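Local coordinates for protein starch synthase I (PDB 4HLN) that belongs to the starch synthase family of plant glycosyltransferases and has the GT-B architecture of two Rossmann-like domains, at residues Ala351-Asp356 and Asn379-Ser384; Ala273-Val278 and Gly324-Val329; Arg357-Ser362 and Glu619-Trp624. One frame throughout, in Å; residues are numbered along the deposited sequence.

Contact 1: Ala351-Asp356 and Asn379-Ser384; sequences AVVTAD and NELLSS
V352 and V353 of helix 347-354 meet L381 and L382 of helix 376-384 in a small helix-to-helix contact within the N-terminal Rossmann-like domain of a GT-B fold. Helix 347-354 leads into strand 357-360 of the large mixed sheet; helix 376-384 belongs to the beta-alpha-beta crossover that joins this strand to its parallel neighbour 389-391. The backbones come closest at V352 and L382, whose CA atoms are 7.0 Å apart, and every contact between the two segments is apolar. V352 splits its two methyls between two leucines. With CG1 anti to the backbone N (chi1 154°), that methyl reaches the branch point of L381, 3.8 Å from CG, and also lies near its CD2. The other methyl, CG2, is directed to L382, 3.8 Å from CD2, where the two side chains lie roughly perpendicular. L382 starts off pointing away from helix 347-354 and returns only through its end: CD1 runs on anti to CA (chi2 -180°), while the CD2 branch turns back to V352. At the margin, V353 CG2 approaches L381 CD2 at 4.3 Å, so L381 is touched by both valines and L382 by one. V352 also rests on L297 of strand 294-299, which places the contact against the sheet. After T354 the helix is left at A355, and A351 O accepts from both T354 N and A355 N. R385, next after S384 in the chain, bonds through NH1 to the carbonyls of V352 and A355, a polar tie beside the apolar one. On helix 376-384, S384 OG donates to L381 O over 2.8 Å, in the carbonyl plane on a lone pair, at a C=O...OG angle of 136°.

Contact 2: Ala273-Val278 and Gly324-Val329; sequences ASLVPV and GALEWV
The forked end of L326 overlaps the side chains of L275 and V278, giving each of its two methyls a different partner. L326 CD2 meets L275 CD1 at 4.0 Å, the two leucine side chains lying almost perpendicular. L326 CD1 is set against the fork of V278 and stands 4.1 Å from CG1 and 4.1 Å from CG2, so that one methyl faces two. L275 does not point straight at its partner; its CG lies anti to the backbone N (chi1 -160°), and the following turn at CG brings CD1 over to L326. V278, by contrast, is aimed at the other segment from its CB onward. A type I beta turn from A273 to V276 leads into helix 276-284, which carries V278. L326 lies where a short, weakly bonded helical turn, about 323-326, passes into strand 327-329, an edge strand of the small antiparallel sheet that also contains 307-309 and 343-346. The contact thus joins the segment entering this small sheet to the turn and helix 276-284 beside the main sheet, and Y313, L316 and V345 also touch L326, while L318 touches V278. Polar links run beside it: K349 NZ bonds to E327 O, and S274 OG bonds to D270 O. Between 273-278 and 324-329 themselves there is no hydrogen bond. Three buried branched side chains touch only through methyl groups at van der Waals distance, so cohesion here rests on burial of apolar surface and on the fit of branched ends, without directional bonds.

Contact 3: Arg357-Ser362 and Glu619-Trp624; sequences RIVTVS and EQIFEW
R357 lays its guanidinium obliquely against the indole of W624, the two planes being 39° apart. The tryptophan's CE3 stands over one face of the guanidinium, 3.4 Å above its plane, and R357 NH2 is the closest of the group's atoms to it, 3.5 Å from CE3. The approach is therefore tilted and not a parallel stack. R357 gets there by folding: its chain bends at both chi2 and chi3 (-69° at chi2), carrying the charged end to the tryptophan while the aliphatic part stays behind on I621. There CB and CG of R357 each lie 3.9 Å from I621 CG2. NH2 also has a hydrogen bond to N390 OD1, which helps fix how the guanidinium is turned. I621 serves two residues of the strand, one branch to each: CG2 goes to R357, and the extended CD1 meets V359 CG2 at 4.0 Å. On its own helix, Q620 CG lies over one face of the W624 ring, offset toward the rim. Strand 357-360 and the helix segment run nearly antiparallel, at 152°, with axes 9.4 Å apart at their closest. R357 and V359 point to the helix and I358 away from it, as the alternation of a strand requires. Helix 611-627, the last of the chain, lies on this face as in GT-B proteins whose C-terminal helix returns to the N-terminal domain, with E623 salt-bridged to R125 and E619 to R157. Strand 357-360, on which the helix packs, sits between parallel strands 294-299 and 389-391, with N390 touching both I621 and W624.

Along the chain, contact 2 comes first: 273-278 opens a loop of 45 residues that closes at 324-329, tying the entry to the small antiparallel sheet to the Rossmann-like core. Contact 1 then opens at 351-356, and contact 3 opens directly after it at 357-362. Contact 1 closes at 379-384, within the wide loop of contact 3, so these two cross; contact 3 closes only at 619-624, after the chain has passed through the C-terminal domain. Contacts 1 and 2 touch where A351 packs on S274 and P277. I358 reaches V352 O from the strand's other side, so contacts 1 and 3 occupy opposite faces of the large sheet.

Contact 1: Ala351-Asp356 and Asn379-Ser384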
ATOM      1  N   ALA A 351      14.576   7.989  -8.649  1.00 38.26           N
ATOM      2  CA  ALA A 351      14.010   8.488  -7.404  1.00 34.34           C
ATOM      3  C   ALA A 351      14.660   7.842  -6.191  1.00 41.35           C
ATOM      4  O   ALA A 351      14.880   8.503  -5.189  1.00 44.09           O
ATOM      5  CB  ALA A 351      12.518   8.243  -7.365  1.00 28.89           C
ATOM      6  N   VAL A 352      14.950   6.548  -6.267  1.00 39.75           N
ATOM      7  CA  VAL A 352      15.527   5.852  -5.124  1.00 38.65           C
ATOM      8  C   VAL A 352      16.856   6.495  -4.808  1.00 43.56           C
ATOM      9  O   VAL A 352      17.267   6.631  -3.649  1.00 44.13           O
ATOM     10  CB  VAL A 352      15.744   4.367  -5.425  1.00 41.62           C
ATOM     11  CG1 VAL A 352      16.855   3.822  -4.564  1.00 43.03           C
ATOM     12  CG2 VAL A 352      14.462   3.591  -5.208  1.00 33.23           C
ATOM     13  N   VAL A 353      17.515   6.924  -5.870  1.00 38.97           N
ATOM     14  CA  VAL A 353      18.813   7.535  -5.748  1.00 39.57           C
ATOM     15  C   VAL A 353      18.763   8.970  -5.200  1.00 40.09           C
ATOM     16  O   VAL A 353      19.692   9.381  -4.538  1.00 46.03           O
ATOM     17  CB  VAL A 353      19.555   7.452  -7.093  1.00 43.39           C
ATOM     18  CG1 VAL A 353      20.452   8.652  -7.305  1.00 45.05           C
ATOM     19  CG2 VAL A 353      20.332   6.154  -7.164  1.00 42.83           C
ATOM     20  N   THR A 354      17.676   9.704  -5.438  1.00 43.01           N
ATOM     21  CA  THR A 354      17.613  11.138  -5.110  1.00 42.06           C
ATOM     22  C   THR A 354      16.576  11.562  -4.061  1.00 41.71           C
ATOM     23  O   THR A 354      16.613  12.684  -3.573  1.00 46.84           O
ATOM     24  CB  THR A 354      17.324  11.975  -6.365  1.00 44.41           C
ATOM     25  OG1 THR A 354      16.115  11.500  -6.988  1.00 45.26           O
ATOM     26  CG2 THR A 354      18.477  11.876  -7.338  1.00 37.10           C
ATOM     27  N   ALA A 355      15.635  10.693  -3.733  1.00 48.08           N
ATOM     28  CA  ALA A 355      14.594  11.057  -2.780  1.00 43.16           C
ATOM     29  C   ALA A 355      15.228  11.243  -1.427  1.00 42.27           C
ATOM     30  O   ALA A 355      16.352  10.815  -1.209  1.00 48.54           O
ATOM     31  CB  ALA A 355      13.532   9.975  -2.708  1.00 28.18           C
ATOM     32  N   ASP A 356      14.504  11.856  -0.502  1.00 41.94           N
ATOM     33  CA  ASP A 356      15.058  12.085   0.826  1.00 44.81           C
ATOM     34  C   ASP A 356      14.709  10.964   1.795  1.00 48.80           C
ATOM     35  O   ASP A 356      15.583  10.447   2.485  1.00 52.73           O
ATOM     36  CB  ASP A 356      14.650  13.464   1.337  1.00 39.71           C
ATOM     37  CG  ASP A 356      15.173  14.577   0.439  1.00 52.03           C
ATOM     38  OD1 ASP A 356      16.368  14.519   0.063  1.00 52.89           O
ATOM     39  OD2 ASP A 356      14.392  15.484   0.075  1.00 52.28           O
ATOM     40  N   ASN A 379      17.266  -4.210  -5.388  1.00 54.67           N
ATOM     41  CA  ASN A 379      17.279  -4.549  -3.976  1.00 46.75           C
ATOM     42  C   ASN A 379      18.534  -4.030  -3.259  1.00 49.77           C
ATOM     43  O   ASN A 379      18.460  -3.493  -2.154  1.00 55.24           O
ATOM     44  CB  ASN A 379      17.131  -6.051  -3.796  1.00 49.27           C
ATOM     45  CG  ASN A 379      16.654  -6.425  -2.411  1.00 66.82           C
ATOM     46  OD1 ASN A 379      16.695  -5.611  -1.486  1.00 71.30           O
ATOM     47  ND2 ASN A 379      16.193  -7.663  -2.259  1.00 73.42           N
ATOM     48  N   GLU A 380      19.687  -4.186  -3.887  1.00 45.33           N
ATOM     49  CA  GLU A 380      20.916  -3.692  -3.297  1.00 57.00           C
ATOM     50  C   GLU A 380      20.905  -2.169  -3.206  1.00 57.77           C
ATOM     51  O   GLU A 380      21.408  -1.577  -2.249  1.00 58.93           O
ATOM     52  CB  GLU A 380      22.119  -4.202  -4.083  1.00 66.96           C
ATOM     53  CG  GLU A 380      22.523  -5.602  -3.668  1.00 86.35           C
ATOM     54  CD  GLU A 380      23.055  -6.426  -4.822  1.00109.84           C
ATOM     55  OE1 GLU A 380      23.366  -7.619  -4.602  1.00109.19           O
ATOM     56  OE2 GLU A 380      23.158  -5.882  -5.946  1.00120.71           O
ATOM     57  N   LEU A 381      20.305  -1.541  -4.205  1.00 55.75           N
ATOM     58  CA  LEU A 381      20.155  -0.097  -4.218  1.00 45.68           C
ATOM     59  C   LEU A 381      19.333   0.364  -3.019  1.00 47.63           C
ATOM     60  O   LEU A 381      19.757   1.224  -2.261  1.00 53.73           O
ATOM     61  CB  LEU A 381      19.468   0.325  -5.503  1.00 43.20           C
ATOM     62  CG  LEU A 381      19.740   1.762  -5.904  1.00 52.28           C
ATOM     63  CD1 LEU A 381      21.235   1.991  -5.931  1.00 43.59           C
ATOM     64  CD2 LEU A 381      19.131   2.021  -7.258  1.00 67.29           C
ATOM     65  N   LEU A 382      18.150  -0.219  -2.860  1.00 35.51           N
ATOM     66  CA  LEU A 382      17.314   0.038  -1.706  1.00 39.50           C
ATOM     67  C   LEU A 382      18.062  -0.129  -0.399  1.00 51.82           C
ATOM     68  O   LEU A 382      18.034   0.763   0.450  1.00 56.76           O
ATOM     69  CB  LEU A 382      16.107  -0.891  -1.688  1.00 42.45           C
ATOM     70  CG  LEU A 382      15.024  -0.628  -2.728  1.00 53.60           C
ATOM     71  CD1 LEU A 382      13.901  -1.628  -2.563  1.00 53.75           C
ATOM     72  CD2 LEU A 382      14.489   0.781  -2.634  1.00 41.54           C
ATOM     73  N   SER A 383      18.710  -1.276  -0.223  1.00 47.27           N
ATOM     74  CA  SER A 383      19.344  -1.563   1.056  1.00 53.00           C
ATOM     75  C   SER A 383      20.562  -0.671   1.265  1.00 58.31           C
ATOM     76  O   SER A 383      21.002  -0.459   2.402  1.00 64.35           O
ATOM     77  CB  SER A 383      19.697  -3.041   1.194  1.00 57.82           C
ATOM     78  OG  SER A 383      20.426  -3.486   0.076  1.00 69.00           O
ATOM     79  N   SER A 384      21.083  -0.114   0.175  1.00 43.64           N
ATOM     80  CA  SER A 384      22.135   0.891   0.300  1.00 45.11           C
ATOM     81  C   SER A 384      21.585   2.184   0.935  1.00 51.66           C
ATOM     82  O   SER A 384      22.343   3.010   1.429  1.00 61.29           O
ATOM     83  CB  SER A 384      22.793   1.173  -1.060  1.00 44.24           C
ATOM     84  OG  SER A 384      22.253   2.339  -1.679  1.00 53.27           O
TER

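Contact 2: Ala273-Val278 and Gly324-Val329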
ATOM      1  N   ALA A 273       5.703   9.315 -10.955  1.00 37.16           N
ATOM      2  CA  ALA A 273       6.101  10.596 -10.379  1.00 40.21           C
ATOM      3  C   ALA A 273       7.567  10.609  -9.971  1.00 36.31           C
ATOM      4  O   ALA A 273       7.989  11.460  -9.201  1.00 44.05           O
ATOM      5  CB  ALA A 273       5.229  10.910  -9.159  1.00 35.60           C
ATOM      6  N   SER A 274       8.346   9.662 -10.472  1.00 41.17           N
ATOM      7  CA  SER A 274       9.673   9.405  -9.902  1.00 38.96           C
ATOM      8  C   SER A 274      10.727  10.364 -10.386  1.00 40.73           C
ATOM      9  O   SER A 274      11.840  10.385  -9.871  1.00 54.53           O
ATOM     10  CB  SER A 274      10.122   7.971 -10.171  1.00 42.97           C
ATOM     11  OG  SER A 274       9.659   7.103  -9.157  1.00 50.82           O
ATOM     12  N   LEU A 275      10.389  11.153 -11.390  1.00 33.21           N
ATOM     13  CA  LEU A 275      11.362  12.074 -11.944  1.00 34.04           C
ATOM     14  C   LEU A 275      11.372  13.363 -11.120  1.00 44.15           C
ATOM     15  O   LEU A 275      12.307  14.154 -11.206  1.00 33.90           O
ATOM     16  CB  LEU A 275      11.033  12.365 -13.405  1.00 34.83           C
ATOM     17  CG  LEU A 275      12.186  12.904 -14.245  1.00 41.25           C
ATOM     18  CD1 LEU A 275      13.174  11.785 -14.563  1.00 41.79           C
ATOM     19  CD2 LEU A 275      11.666  13.501 -15.523  1.00 37.32           C
ATOM     20  N   VAL A 276      10.330  13.561 -10.315  1.00 35.38           N
ATOM     21  CA  VAL A 276      10.188  14.787  -9.545  1.00 37.45           C
ATOM     22  C   VAL A 276      11.415  15.092  -8.660  1.00 40.14           C
ATOM     23  O   VAL A 276      11.972  16.182  -8.727  1.00 38.71           O
ATOM     24  CB  VAL A 276       8.898  14.738  -8.697  1.00 35.84           C
ATOM     25  CG1 VAL A 276       8.936  15.771  -7.585  1.00 24.78           C
ATOM     26  CG2 VAL A 276       7.686  14.918  -9.592  1.00 36.38           C
ATOM     27  N   PRO A 277      11.834  14.125  -7.825  1.00 39.47           N
ATOM     28  CA  PRO A 277      12.997  14.339  -6.961  1.00 33.89           C
ATOM     29  C   PRO A 277      14.263  14.559  -7.757  1.00 42.05           C
ATOM     30  O   PRO A 277      15.213  15.180  -7.258  1.00 50.51           O
ATOM     31  CB  PRO A 277      13.110  13.038  -6.170  1.00 31.89           C
ATOM     32  CG  PRO A 277      12.235  12.066  -6.862  1.00 33.57           C
ATOM     33  CD  PRO A 277      11.198  12.817  -7.594  1.00 33.67           C
ATOM     34  N   VAL A 278      14.288  14.064  -8.987  1.00 34.61           N
ATOM     35  CA  VAL A 278      15.453  14.312  -9.836  1.00 39.69           C
ATOM     36  C   VAL A 278      15.429  15.765 -10.299  1.00 37.34           C
ATOM     37  O   VAL A 278      16.427  16.462 -10.233  1.00 43.62           O
ATOM     38  CB  VAL A 278      15.515  13.350 -11.054  1.00 41.58           C
ATOM     39  CG1 VAL A 278      16.845  13.496 -11.788  1.00 31.97           C
ATOM     40  CG2 VAL A 278      15.317  11.915 -10.610  1.00 42.20           C
ATOM     41  N   GLY A 324      23.861   9.569 -14.835  1.00 35.60           N
ATOM     42  CA  GLY A 324      24.161   8.551 -13.830  1.00 30.47           C
ATOM     43  C   GLY A 324      23.036   8.213 -12.847  1.00 41.42           C
ATOM     44  O   GLY A 324      22.968   7.110 -12.301  1.00 53.21           O
ATOM     45  N   ALA A 325      22.155   9.170 -12.594  1.00 33.51           N
ATOM     46  CA  ALA A 325      21.100   8.960 -11.619  1.00 39.04           C
ATOM     47  C   ALA A 325      20.029   8.052 -12.199  1.00 47.28           C
ATOM     48  O   ALA A 325      19.394   7.281 -11.480  1.00 50.78           O
ATOM     49  CB  ALA A 325      20.490  10.279 -11.228  1.00 30.61           C
ATOM     50  N   LEU A 326      19.829   8.165 -13.507  1.00 34.46           N
ATOM     51  CA  LEU A 326      18.831   7.374 -14.195  1.00 40.53           C
ATOM     52  C   LEU A 326      19.420   6.150 -14.881  1.00 39.91           C
ATOM     53  O   LEU A 326      18.685   5.292 -15.329  1.00 31.17           O
ATOM     54  CB  LEU A 326      18.112   8.223 -15.231  1.00 40.09           C
ATOM     55  CG  LEU A 326      16.909   8.987 -14.702  1.00 41.19           C
ATOM     56  CD1 LEU A 326      17.362   9.901 -13.606  1.00 49.56           C
ATOM     57  CD2 LEU A 326      16.363   9.789 -15.825  1.00 44.05           C
ATOM     58  N   GLU A 327      20.743   6.086 -14.958  1.00 36.61           N
ATOM     59  CA  GLU A 327      21.407   5.019 -15.659  1.00 40.42           C
ATOM     60  C   GLU A 327      21.118   3.669 -15.016  1.00 46.89           C
ATOM     61  O   GLU A 327      21.195   3.517 -13.795  1.00 45.29           O
ATOM     62  CB  GLU A 327      22.900   5.258 -15.648  1.00 51.96           C
ATOM     63  CG  GLU A 327      23.662   4.191 -16.384  1.00 64.49           C
ATOM     64  CD  GLU A 327      25.151   4.348 -16.219  1.00 75.99           C
ATOM     65  OE1 GLU A 327      25.570   5.049 -15.262  1.00 69.80           O
ATOM     66  OE2 GLU A 327      25.894   3.775 -17.050  1.00 80.97           O
ATOM     67  N   TRP A 328      20.811   2.684 -15.851  1.00 32.46           N
ATOM     68  CA  TRP A 328      20.516   1.344 -15.381  1.00 29.14           C
ATOM     69  C   TRP A 328      20.970   0.337 -16.441  1.00 43.29           C
ATOM     70  O   TRP A 328      20.450   0.307 -17.562  1.00 48.93           O
ATOM     71  CB  TRP A 328      19.030   1.237 -15.182  1.00 39.21           C
ATOM     72  CG  TRP A 328      18.559   0.108 -14.349  1.00 55.21           C
ATOM     73  CD1 TRP A 328      17.663  -0.866 -14.715  1.00 50.79           C
ATOM     74  CD2 TRP A 328      18.890  -0.144 -12.982  1.00 51.91           C
ATOM     75  NE1 TRP A 328      17.424  -1.706 -13.661  1.00 44.82           N
ATOM     76  CE2 TRP A 328      18.161  -1.286 -12.582  1.00 49.86           C
ATOM     77  CE3 TRP A 328      19.722   0.489 -12.052  1.00 43.25           C
ATOM     78  CZ2 TRP A 328      18.254  -1.817 -11.297  1.00 39.75           C
ATOM     79  CZ3 TRP A 328      19.812  -0.038 -10.775  1.00 46.60           C
ATOM     80  CH2 TRP A 328      19.086  -1.183 -10.412  1.00 55.27           C
ATOM     81  N   VAL A 329      21.960  -0.473 -16.098  1.00 36.99           N
ATOM     82  CA  VAL A 329      22.415  -1.521 -17.003  1.00 40.20           C
ATOM     83  C   VAL A 329      21.964  -2.911 -16.573  1.00 42.88           C
ATOM     84  O   VAL A 329      22.236  -3.352 -15.451  1.00 41.36           O
ATOM     85  CB  VAL A 329      23.934  -1.540 -17.105  1.00 44.61           C
ATOM     86  CG1 VAL A 329      24.369  -2.678 -18.015  1.00 36.26           C
ATOM     87  CG2 VAL A 329      24.440  -0.187 -17.618  1.00 42.06           C
TER

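Contact 3: Arg357-Ser362 and Glu619-Trp624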
ATOM      1  N   ARG A 357      13.437  10.584   1.825  1.00 44.42           N
ATOM      2  CA  ARG A 357      13.002   9.399   2.547  1.00 47.55           C
ATOM      3  C   ARG A 357      12.331   8.435   1.565  1.00 46.28           C
ATOM      4  O   ARG A 357      11.925   8.840   0.484  1.00 47.72           O
ATOM      5  CB  ARG A 357      12.004   9.767   3.653  1.00 45.41           C
ATOM      6  CG  ARG A 357      12.470  10.797   4.666  1.00 36.53           C
ATOM      7  CD  ARG A 357      13.562  10.290   5.554  1.00 49.82           C
ATOM      8  NE  ARG A 357      13.214   9.049   6.232  1.00 56.65           N
ATOM      9  CZ  ARG A 357      13.895   8.558   7.265  1.00 54.92           C
ATOM     10  NH1 ARG A 357      14.948   9.231   7.742  1.00 45.47           N
ATOM     11  NH2 ARG A 357      13.518   7.407   7.824  1.00 43.59           N
ATOM     12  N   ILE A 358      12.203   7.167   1.948  1.00 38.60           N
ATOM     13  CA  ILE A 358      11.547   6.174   1.107  1.00 35.14           C
ATOM     14  C   ILE A 358      10.601   5.292   1.896  1.00 44.50           C
ATOM     15  O   ILE A 358      11.001   4.643   2.863  1.00 54.22           O
ATOM     16  CB  ILE A 358      12.563   5.247   0.426  1.00 36.45           C
ATOM     17  CG1 ILE A 358      13.511   6.062  -0.449  1.00 32.85           C
ATOM     18  CG2 ILE A 358      11.834   4.150  -0.386  1.00 29.81           C
ATOM     19  CD1 ILE A 358      14.606   5.287  -1.044  1.00 27.88           C
ATOM     20  N   VAL A 359       9.347   5.266   1.470  1.00 36.30           N
ATOM     21  CA  VAL A 359       8.351   4.386   2.058  1.00 34.62           C
ATOM     22  C   VAL A 359       8.028   3.288   1.054  1.00 39.03           C
ATOM     23  O   VAL A 359       7.586   3.553  -0.062  1.00 48.50           O
ATOM     24  CB  VAL A 359       7.071   5.161   2.407  1.00 37.92           C
ATOM     25  CG1 VAL A 359       5.989   4.214   2.888  1.00 36.98           C
ATOM     26  CG2 VAL A 359       7.372   6.229   3.458  1.00 32.79           C
ATOM     27  N   THR A 360       8.245   2.044   1.444  1.00 36.05           N
ATOM     28  CA  THR A 360       8.220   0.982   0.454  1.00 40.68           C
ATOM     29  C   THR A 360       7.486  -0.267   0.912  1.00 40.83           C
ATOM     30  O   THR A 360       7.591  -0.673   2.064  1.00 46.64           O
ATOM     31  CB  THR A 360       9.650   0.618   0.039  1.00 48.31           C
ATOM     32  OG1 THR A 360       9.654  -0.658  -0.606  1.00 54.98           O
ATOM     33  CG2 THR A 360      10.548   0.567   1.259  1.00 48.08           C
ATOM     34  N   VAL A 361       6.737  -0.866  -0.006  1.00 41.79           N
ATOM     35  CA  VAL A 361       6.064  -2.137   0.251  1.00 53.08           C
ATOM     36  C   VAL A 361       7.030  -3.234   0.731  1.00 54.04           C
ATOM     37  O   VAL A 361       6.663  -4.105   1.521  1.00 60.90           O
ATOM     38  CB  VAL A 361       5.383  -2.636  -1.028  1.00 50.82           C
ATOM     39  CG1 VAL A 361       6.397  -2.664  -2.166  1.00 37.59           C
ATOM     40  CG2 VAL A 361       4.748  -4.006  -0.804  1.00 46.85           C
ATOM     41  N   SER A 362       8.269  -3.164   0.261  1.00 45.66           N
ATOM     42  CA  SER A 362       9.240  -4.222   0.458  1.00 46.23           C
ATOM     43  C   SER A 362       9.768  -4.265   1.886  1.00 55.23           C
ATOM     44  O   SER A 362      10.450  -5.220   2.269  1.00 55.45           O
ATOM     45  CB  SER A 362      10.399  -4.051  -0.530  1.00 49.05           C
ATOM     46  OG  SER A 362      11.194  -2.922  -0.200  1.00 49.04           O
ATOM     47  N   GLU A 619       4.010  11.787   9.335  1.00 43.45           N
ATOM     48  CA  GLU A 619       4.401  13.106   9.815  1.00 43.14           C
ATOM     49  C   GLU A 619       5.793  13.050  10.426  1.00 40.48           C
ATOM     50  O   GLU A 619       6.625  13.923  10.189  1.00 43.85           O
ATOM     51  CB  GLU A 619       3.401  13.608  10.842  1.00 40.48           C
ATOM     52  CG  GLU A 619       2.163  14.260  10.259  1.00 44.42           C
ATOM     53  CD  GLU A 619       1.077  14.442  11.310  1.00 55.54           C
ATOM     54  OE1 GLU A 619       1.367  14.205  12.509  1.00 55.51           O
ATOM     55  OE2 GLU A 619      -0.063  14.803  10.939  1.00 57.95           O
ATOM     56  N   GLN A 620       6.032  12.006  11.210  1.00 39.11           N
ATOM     57  CA  GLN A 620       7.336  11.753  11.792  1.00 37.67           C
ATOM     58  C   GLN A 620       8.381  11.697  10.684  1.00 44.41           C
ATOM     59  O   GLN A 620       9.391  12.407  10.702  1.00 52.44           O
ATOM     60  CB  GLN A 620       7.291  10.426  12.559  1.00 35.92           C
ATOM     61  CG  GLN A 620       8.623   9.964  13.107  1.00 63.72           C
ATOM     62  CD  GLN A 620       9.148  10.875  14.212  1.00 91.60           C
ATOM     63  OE1 GLN A 620       9.080  10.530  15.396  1.00 93.60           O
ATOM     64  NE2 GLN A 620       9.674  12.048  13.830  1.00 93.88           N
ATOM     65  N   ILE A 621       8.105  10.856   9.700  1.00 37.51           N
ATOM     66  CA  ILE A 621       8.985  10.685   8.566  1.00 41.15           C
ATOM     67  C   ILE A 621       9.358  12.018   7.935  1.00 36.31           C
ATOM     68  O   ILE A 621      10.537  12.304   7.763  1.00 51.86           O
ATOM     69  CB  ILE A 621       8.351   9.716   7.545  1.00 46.93           C
ATOM     70  CG1 ILE A 621       8.402   8.295   8.104  1.00 41.51           C
ATOM     71  CG2 ILE A 621       9.044   9.783   6.188  1.00 35.10           C
ATOM     72  CD1 ILE A 621       7.572   7.320   7.318  1.00 42.78           C
ATOM     73  N   PHE A 622       8.363  12.836   7.613  1.00 35.18           N
ATOM     74  CA  PHE A 622       8.619  14.156   7.022  1.00 44.52           C
ATOM     75  C   PHE A 622       9.493  15.012   7.895  1.00 42.63           C
ATOM     76  O   PHE A 622      10.271  15.808   7.393  1.00 46.95           O
ATOM     77  CB  PHE A 622       7.325  14.919   6.756  1.00 47.97           C
ATOM     78  CG  PHE A 622       6.354  14.170   5.903  1.00 57.80           C
ATOM     79  CD1 PHE A 622       6.797  13.183   5.036  1.00 56.63           C
ATOM     80  CD2 PHE A 622       5.001  14.435   5.976  1.00 51.24           C
ATOM     81  CE1 PHE A 622       5.907  12.477   4.252  1.00 49.60           C
ATOM     82  CE2 PHE A 622       4.103  13.732   5.202  1.00 52.66           C
ATOM     83  CZ  PHE A 622       4.553  12.753   4.335  1.00 49.31           C
ATOM     84  N   GLU A 623       9.355  14.867   9.207  1.00 41.68           N
ATOM     85  CA  GLU A 623      10.170  15.667  10.106  1.00 50.18           C
ATOM     86  C   GLU A 623      11.638  15.293  10.000  1.00 57.98           C
ATOM     87  O   GLU A 623      12.505  16.175   9.852  1.00 55.00           O
ATOM     88  CB  GLU A 623       9.649  15.608  11.537  1.00 50.74           C
ATOM     89  CG  GLU A 623       8.412  16.497  11.700  1.00 76.51           C
ATOM     90  CD  GLU A 623       8.574  17.879  11.022  1.00 91.01           C
ATOM     91  OE1 GLU A 623       9.673  18.482  11.124  1.00103.60           O
ATOM     92  OE2 GLU A 623       7.607  18.358  10.380  1.00 71.60           O
ATOM     93  N   TRP A 624      11.910  13.990  10.033  1.00 41.98           N
ATOM     94  CA  TRP A 624      13.243  13.502   9.725  1.00 41.95           C
ATOM     95  C   TRP A 624      13.768  14.057   8.398  1.00 51.91           C
ATOM     96  O   TRP A 624      14.930  14.441   8.310  1.00 54.30           O
ATOM     97  CB  TRP A 624      13.240  12.000   9.659  1.00 47.89           C
ATOM     98  CG  TRP A 624      12.999  11.380  10.954  1.00 56.59           C
ATOM     99  CD1 TRP A 624      13.298  11.896  12.180  1.00 57.20           C
ATOM    100  CD2 TRP A 624      12.398  10.109  11.183  1.00 56.70           C
ATOM    101  NE1 TRP A 624      12.923  11.015  13.166  1.00 61.05           N
ATOM    102  CE2 TRP A 624      12.367   9.908  12.577  1.00 64.13           C
ATOM    103  CE3 TRP A 624      11.885   9.120  10.346  1.00 58.80           C
ATOM    104  CZ2 TRP A 624      11.846   8.751  13.152  1.00 58.38           C
ATOM    105  CZ3 TRP A 624      11.362   7.971  10.919  1.00 64.31           C
ATOM    106  CH2 TRP A 624      11.346   7.799  12.307  1.00 59.50           C
TER